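Local coordinates for protein aminoglycoside N(3)-acetyltransferase (Streptomyces griseus, PDB 7LAP) that probably transfers an acetyl group to the 3-amino group of aminoglycoside antibiotics, a modification that confers resistance to them, at residues P200-V205 with R223-E228; T74-C79 with L141-A146. One frame throughout, in Å; residues are numbered along the deposited sequence.

From the N terminus the chain passes through two helices, strand 41-46 and helices 48-51 and 58-69 before it reaches strand 74-78. After 74-79, 61 residues follow, including helices 94-103 and 120-126, before 141-146 returns antiparallel beside it and closes contact 2. Both strands belong to the seven-stranded mixed sheet. After strand 176-180 and helix 189-196, contact 1 opens at 200-205 and closes at 223-228, the open end of the hairpin made by strands 204-213 and 216-225. The two loops neither nest nor cross: contact 2 is complete before contact 1 begins. Their centres lie 25 Å apart and their nearest atoms about 9 Å, so the large sheet and the hairpin are tied separately.

Contact 1 of 2, residues P200-V205 with R223-E228; sequences PGKRFV and RDIDSE
R223 reaches across to F204 and lays its guanidinium flat on the phenyl ring. Its CB and CG pass alongside the carbonyl oxygen of V205, CG at 3.8 Å from V205 O. With CG anti to the backbone N (chi1 180°), the chain, extended as far as NE, carries the guanidinium out to the F204 ring. NE skirts the ring at CD1 of F204, CZ comes to 3.6 Å from F204 CG, and NH1 rests nearest F204 CB. NH2 sits over the middle of the ring, 3.3 Å from F204 CG, with the two planes only 21° apart: a cation-pi stack over one face. The ring's edge meets D224 O near its plane, while F204 CE1 touches I225 CG2, which also meets K202 CE.

Beneath this pair the strands are joined in antiparallel register. V205 and D224 form a hydrogen-bonded pair: V205 N gives a nearly straight bond of 2.8 Å to D224 O (168°), and D224 N returns a longer one to V205 O. Beyond the strand end, D226 N bonds R203 O at 3.0 Å. V205 CG1 packs on D226 CB, the side chains crossing at about a right angle. The D226 carboxylate turns to its own loop, where OD1 accepts from E228 N in an Asx turn and also from H229 N; D224 OD1 is held by H161 ND1, and K202 NZ by A197 O and E194 O.

The base of the hairpin thus combines backbone bonds with a stack of arginine on phenylalanine. The aromatic face would be expected to stabilise the guanidinium's positive charge, while contact with the flat group probably helps to set the ring's orientation.

Contact 2 of 2, residues T74-C79 with L141-A146; sequences TLLVTC and LAALGA
L76 and L141 meet obliquely on one face of the sheet, with L76 CD2 4.1 Å from L141 CD1. The second branch of L141 goes to the neighbouring residue: CD2 lies 3.7 Å from T78 CA and also reaches T78 CB and OG1. Placing CG anti to the carbonyl carbon (chi1 -50°) carries both branches across toward strand 74-78. L141 CB is in turn pressed close to the carbonyl oxygen of V77. On this same face the methyl of A143 lies next to L76 CG.

The other face has L75, V77, A142 and L144. Here the small side chain of A142 is met by two neighbours, V77 CG2 at 4.0 Å and C79 SG at 3.7 Å from A142 CB.

The strands run antiparallel, their axes at 166°. Two hydrogen-bonded pairs, L75 with L144 and V77 with A142, each make a reciprocal couple of backbone bonds. The straightest joins L75 N to L144 O (2.8 Å, 176°). At the far end T74 stands opposite G145, their CA atoms 4.1 Å apart; T74 OG1 is bonded by S147 N, just past the strand.

Strand 74-78 is flanked on its other side by strand 41-46, to which T74 and L76 bond through their backbones, and the short strand 132-133 borders 141-145 on its far side, so both strands are interior to the mixed sheet. Helix 148-152 packs on the L76, L141 and A143 face through L151, M152 and A148. On the reverse, L65, L66 and V69 of helix 58-69 pack on L75, and L66 also reaches L144.

Contact 1 of 2, residues P200-V205 with R223-E228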
loop_
_atom_site.group_PDB
_atom_site.type_symbol
_atom_site.label_atom_id
_atom_site.label_comp_id
_atom_site.label_asym_id
_atom_site.label_seq_id
_atom_site.Cartn_x
_atom_site.Cartn_y
_atom_site.Cartn_z
ATOM N N PRO B 200 25.698 30.274 -3.044
ATOM C CA PRO B 200 26.434 29.671 -4.160
ATOM C C PRO B 200 26.439 28.152 -4.070
ATOM O O PRO B 200 26.363 27.567 -2.987
ATOM C CB PRO B 200 27.848 30.240 -3.996
ATOM C CG PRO B 200 27.973 30.477 -2.525
ATOM C CD PRO B 200 26.604 30.929 -2.078
ATOM N N GLY B 201 26.526 27.518 -5.235
ATOM C CA GLY B 201 26.600 26.075 -5.303
ATOM C C GLY B 201 25.274 25.353 -5.291
ATOM O O GLY B 201 25.226 24.190 -4.878
ATOM N N LYS B 202 24.200 25.993 -5.740
ATOM C CA LYS B 202 22.884 25.371 -5.700
ATOM C C LYS B 202 22.785 24.259 -6.744
ATOM O O LYS B 202 23.182 24.439 -7.898
ATOM C CB LYS B 202 21.799 26.418 -5.929
ATOM C CG LYS B 202 20.413 25.995 -5.437
ATOM C CD LYS B 202 19.510 27.199 -5.418
ATOM C CE LYS B 202 18.181 26.863 -4.860
ATOM N NZ LYS B 202 17.448 28.088 -4.473
ATOM N N ARG B 203 22.257 23.109 -6.330
ATOM C CA ARG B 203 22.208 21.914 -7.161
ATOM C C ARG B 203 20.824 21.745 -7.764
ATOM O O ARG B 203 19.816 21.782 -7.048
ATOM C CB ARG B 203 22.573 20.668 -6.354
ATOM C CG ARG B 203 24.017 20.619 -5.902
ATOM C CD ARG B 203 24.168 19.930 -4.559
ATOM N NE ARG B 203 25.581 19.797 -4.224
ATOM C CZ ARG B 203 26.177 18.652 -3.897
ATOM N NH1 ARG B 203 25.471 17.528 -3.837
ATOM N NH2 ARG B 203 27.480 18.631 -3.620
ATOM N N PHE B 204 20.782 21.523 -9.070
ATOM C CA PHE B 204 19.537 21.341 -9.788
ATOM C C PHE B 204 19.559 20.006 -10.518
ATOM O O PHE B 204 20.621 19.444 -10.797
ATOM C CB PHE B 204 19.296 22.499 -10.759
ATOM C CG PHE B 204 19.006 23.803 -10.068
ATOM C CD1 PHE B 204 17.718 24.105 -9.646
ATOM C CD2 PHE B 204 20.019 24.728 -9.841
ATOM C CE1 PHE B 204 17.441 25.313 -9.011
ATOM C CE2 PHE B 204 19.751 25.934 -9.207
ATOM C CZ PHE B 204 18.462 26.223 -8.788
ATOM N N VAL B 205 18.365 19.490 -10.804
ATOM C CA VAL B 205 18.209 18.227 -11.512
ATOM C C VAL B 205 17.314 18.450 -12.715
ATOM O O VAL B 205 16.454 19.339 -12.724
ATOM C CB VAL B 205 17.634 17.111 -10.606
ATOM C CG1 VAL B 205 18.664 16.706 -9.582
ATOM C CG2 VAL B 205 16.348 17.568 -9.913
ATOM N N ARG B 223 12.535 20.354 -14.325
ATOM C CA ARG B 223 13.652 20.930 -13.597
ATOM C C ARG B 223 13.224 21.167 -12.162
ATOM O O ARG B 223 12.109 21.632 -11.920
ATOM C CB ARG B 223 14.112 22.243 -14.233
ATOM C CG ARG B 223 15.275 22.877 -13.499
ATOM C CD ARG B 223 15.674 24.159 -14.158
ATOM N NE ARG B 223 16.355 25.076 -13.247
ATOM C CZ ARG B 223 17.678 25.166 -13.125
ATOM N NH1 ARG B 223 18.482 24.384 -13.847
ATOM N NH2 ARG B 223 18.198 26.054 -12.284
ATOM N N ASP B 224 14.118 20.866 -11.219
ATOM C CA ASP B 224 13.845 20.973 -9.790
ATOM C C ASP B 224 15.181 21.200 -9.093
ATOM O O ASP B 224 16.244 21.033 -9.691
ATOM C CB ASP B 224 13.131 19.701 -9.272
ATOM C CG ASP B 224 12.611 19.831 -7.817
ATOM O OD1 ASP B 224 12.465 20.970 -7.310
ATOM O OD2 ASP B 224 12.310 18.789 -7.192
ATOM N N ILE B 225 15.133 21.606 -7.820
ATOM C CA ILE B 225 16.338 21.454 -6.999
ATOM C C ILE B 225 16.586 19.967 -6.742
ATOM O O ILE B 225 15.693 19.122 -6.861
ATOM C CB ILE B 225 16.238 22.228 -5.675
ATOM C CG1 ILE B 225 14.971 21.807 -4.931
ATOM C CG2 ILE B 225 16.247 23.721 -5.914
ATOM C CD1 ILE B 225 15.193 21.487 -3.446
ATOM N N ASP B 226 17.828 19.644 -6.404
ATOM C CA ASP B 226 18.215 18.260 -6.151
ATOM C C ASP B 226 17.657 17.860 -4.789
ATOM O O ASP B 226 18.310 17.978 -3.753
ATOM C CB ASP B 226 19.733 18.115 -6.213
ATOM C CG ASP B 226 20.192 16.682 -6.055
ATOM O OD1 ASP B 226 19.437 15.847 -5.510
ATOM O OD2 ASP B 226 21.321 16.386 -6.482
ATOM N N SER B 227 16.413 17.387 -4.791
ATOM C CA SER B 227 15.756 17.056 -3.537
ATOM C C SER B 227 16.116 15.669 -3.049
ATOM O O SER B 227 15.444 15.148 -2.152
ATOM C CB SER B 227 14.233 17.178 -3.674
ATOM O OG SER B 227 13.678 16.089 -4.408
ATOM N N GLU B 228 17.146 15.062 -3.626
ATOM C CA GLU B 228 17.610 13.744 -3.226
ATOM C C GLU B 228 18.934 13.798 -2.481
ATOM O O GLU B 228 19.074 13.165 -1.430
ATOM C CB GLU B 228 17.735 12.840 -4.455
ATOM C CG GLU B 228 18.180 11.428 -4.138
ATOM C CD GLU B 228 17.938 10.467 -5.292
ATOM O OE1 GLU B 228 16.761 10.293 -5.680
ATOM O OE2 GLU B 228 18.921 9.887 -5.814
#

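Contact 2 of 2, residues T74-C79 with L141-A146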
loop_
_atom_site.group_PDB
_atom_site.type_symbol
_atom_site.label_atom_id
_atom_site.label_comp_id
_atom_site.label_asym_id
_atom_site.label_seq_id
_atom_site.Cartn_x
_atom_site.Cartn_y
_atom_site.Cartn_z
ATOM N N THR B 74 -7.673 21.061 7.194
ATOM C CA THR B 74 -7.185 20.308 6.051
ATOM C C THR B 74 -5.961 19.514 6.478
ATOM O O THR B 74 -5.137 20.022 7.238
ATOM C CB THR B 74 -6.814 21.238 4.888
ATOM O OG1 THR B 74 -7.919 22.099 4.598
ATOM C CG2 THR B 74 -6.482 20.433 3.607
ATOM N N LEU B 75 -5.836 18.285 5.970
ATOM C CA LEU B 75 -4.655 17.446 6.167
ATOM C C LEU B 75 -3.892 17.350 4.857
ATOM O O LEU B 75 -4.498 17.282 3.794
ATOM C CB LEU B 75 -5.023 16.017 6.615
ATOM C CG LEU B 75 -6.059 15.870 7.724
ATOM C CD1 LEU B 75 -6.242 14.382 8.064
ATOM C CD2 LEU B 75 -5.619 16.683 8.943
ATOM N N LEU B 76 -2.575 17.308 4.919
ATOM C CA LEU B 76 -1.700 17.183 3.772
ATOM C C LEU B 76 -0.597 16.158 3.973
ATOM O O LEU B 76 -0.087 16.041 5.050
ATOM C CB LEU B 76 -0.966 18.483 3.555
ATOM C CG LEU B 76 -1.336 19.500 2.517
ATOM C CD1 LEU B 76 -2.332 20.395 3.203
ATOM C CD2 LEU B 76 -0.144 20.312 2.094
ATOM N N VAL B 77 -0.205 15.454 2.928
ATOM C CA VAL B 77 0.900 14.503 3.017
ATOM C C VAL B 77 1.747 14.619 1.763
ATOM O O VAL B 77 1.324 15.178 0.753
ATOM C CB VAL B 77 0.440 13.034 3.159
ATOM C CG1 VAL B 77 -0.337 12.809 4.508
ATOM C CG2 VAL B 77 -0.400 12.661 1.973
ATOM N N THR B 78 2.949 14.067 1.823
ATOM C CA THR B 78 3.780 13.986 0.639
ATOM C C THR B 78 3.652 12.565 0.107
ATOM O O THR B 78 3.745 11.609 0.882
ATOM C CB THR B 78 5.224 14.388 0.944
ATOM O OG1 THR B 78 6.023 14.172 -0.214
ATOM C CG2 THR B 78 5.851 13.544 2.071
ATOM N N CYS B 79 3.324 12.427 -1.186
ATOM C CA CYS B 79 3.129 11.120 -1.844
ATOM C C CYS B 79 4.279 10.717 -2.764
ATOM O O CYS B 79 4.896 9.644 -2.598
ATOM C CB CYS B 79 1.825 11.141 -2.679
ATOM S SG CYS B 79 0.361 11.165 -1.696
ATOM N N LEU B 141 1.734 15.813 -3.868
ATOM C CA LEU B 141 1.225 15.748 -2.514
ATOM C C LEU B 141 -0.198 15.234 -2.590
ATOM O O LEU B 141 -0.763 15.082 -3.668
ATOM C CB LEU B 141 1.252 17.127 -1.843
ATOM C CG LEU B 141 2.536 17.948 -1.887
ATOM C CD1 LEU B 141 2.404 19.100 -0.913
ATOM C CD2 LEU B 141 3.614 17.056 -1.413
ATOM N N ALA B 142 -0.800 15.018 -1.428
ATOM C CA ALA B 142 -2.232 14.810 -1.407
ATOM C C ALA B 142 -2.802 15.550 -0.215
ATOM O O ALA B 142 -2.098 15.796 0.763
ATOM C CB ALA B 142 -2.572 13.330 -1.346
ATOM N N ALA B 143 -4.086 15.880 -0.298
ATOM C CA ALA B 143 -4.739 16.658 0.743
ATOM C C ALA B 143 -6.185 16.204 0.911
ATOM O O ALA B 143 -6.829 15.738 -0.034
ATOM C CB ALA B 143 -4.700 18.167 0.421
ATOM N N LEU B 144 -6.711 16.438 2.113
ATOM C CA LEU B 144 -8.063 16.034 2.483
ATOM C C LEU B 144 -8.613 17.108 3.405
ATOM O O LEU B 144 -8.018 17.377 4.456
ATOM C CB LEU B 144 -8.067 14.654 3.192
ATOM C CG LEU B 144 -9.440 14.124 3.609
ATOM C CD1 LEU B 144 -10.331 13.820 2.372
ATOM C CD2 LEU B 144 -9.313 12.872 4.507
ATOM N N GLY B 145 -9.754 17.699 3.038
ATOM C CA GLY B 145 -10.333 18.710 3.896
ATOM C C GLY B 145 -10.673 19.984 3.127
ATOM O O GLY B 145 -10.636 20.025 1.894
ATOM N N ALA B 146 -10.967 21.047 3.882
ATOM C CA ALA B 146 -11.657 22.207 3.323
ATOM C C ALA B 146 -10.813 22.927 2.277
ATOM O O ALA B 146 -11.345 23.448 1.301
ATOM C CB ALA B 146 -12.035 23.158 4.458
#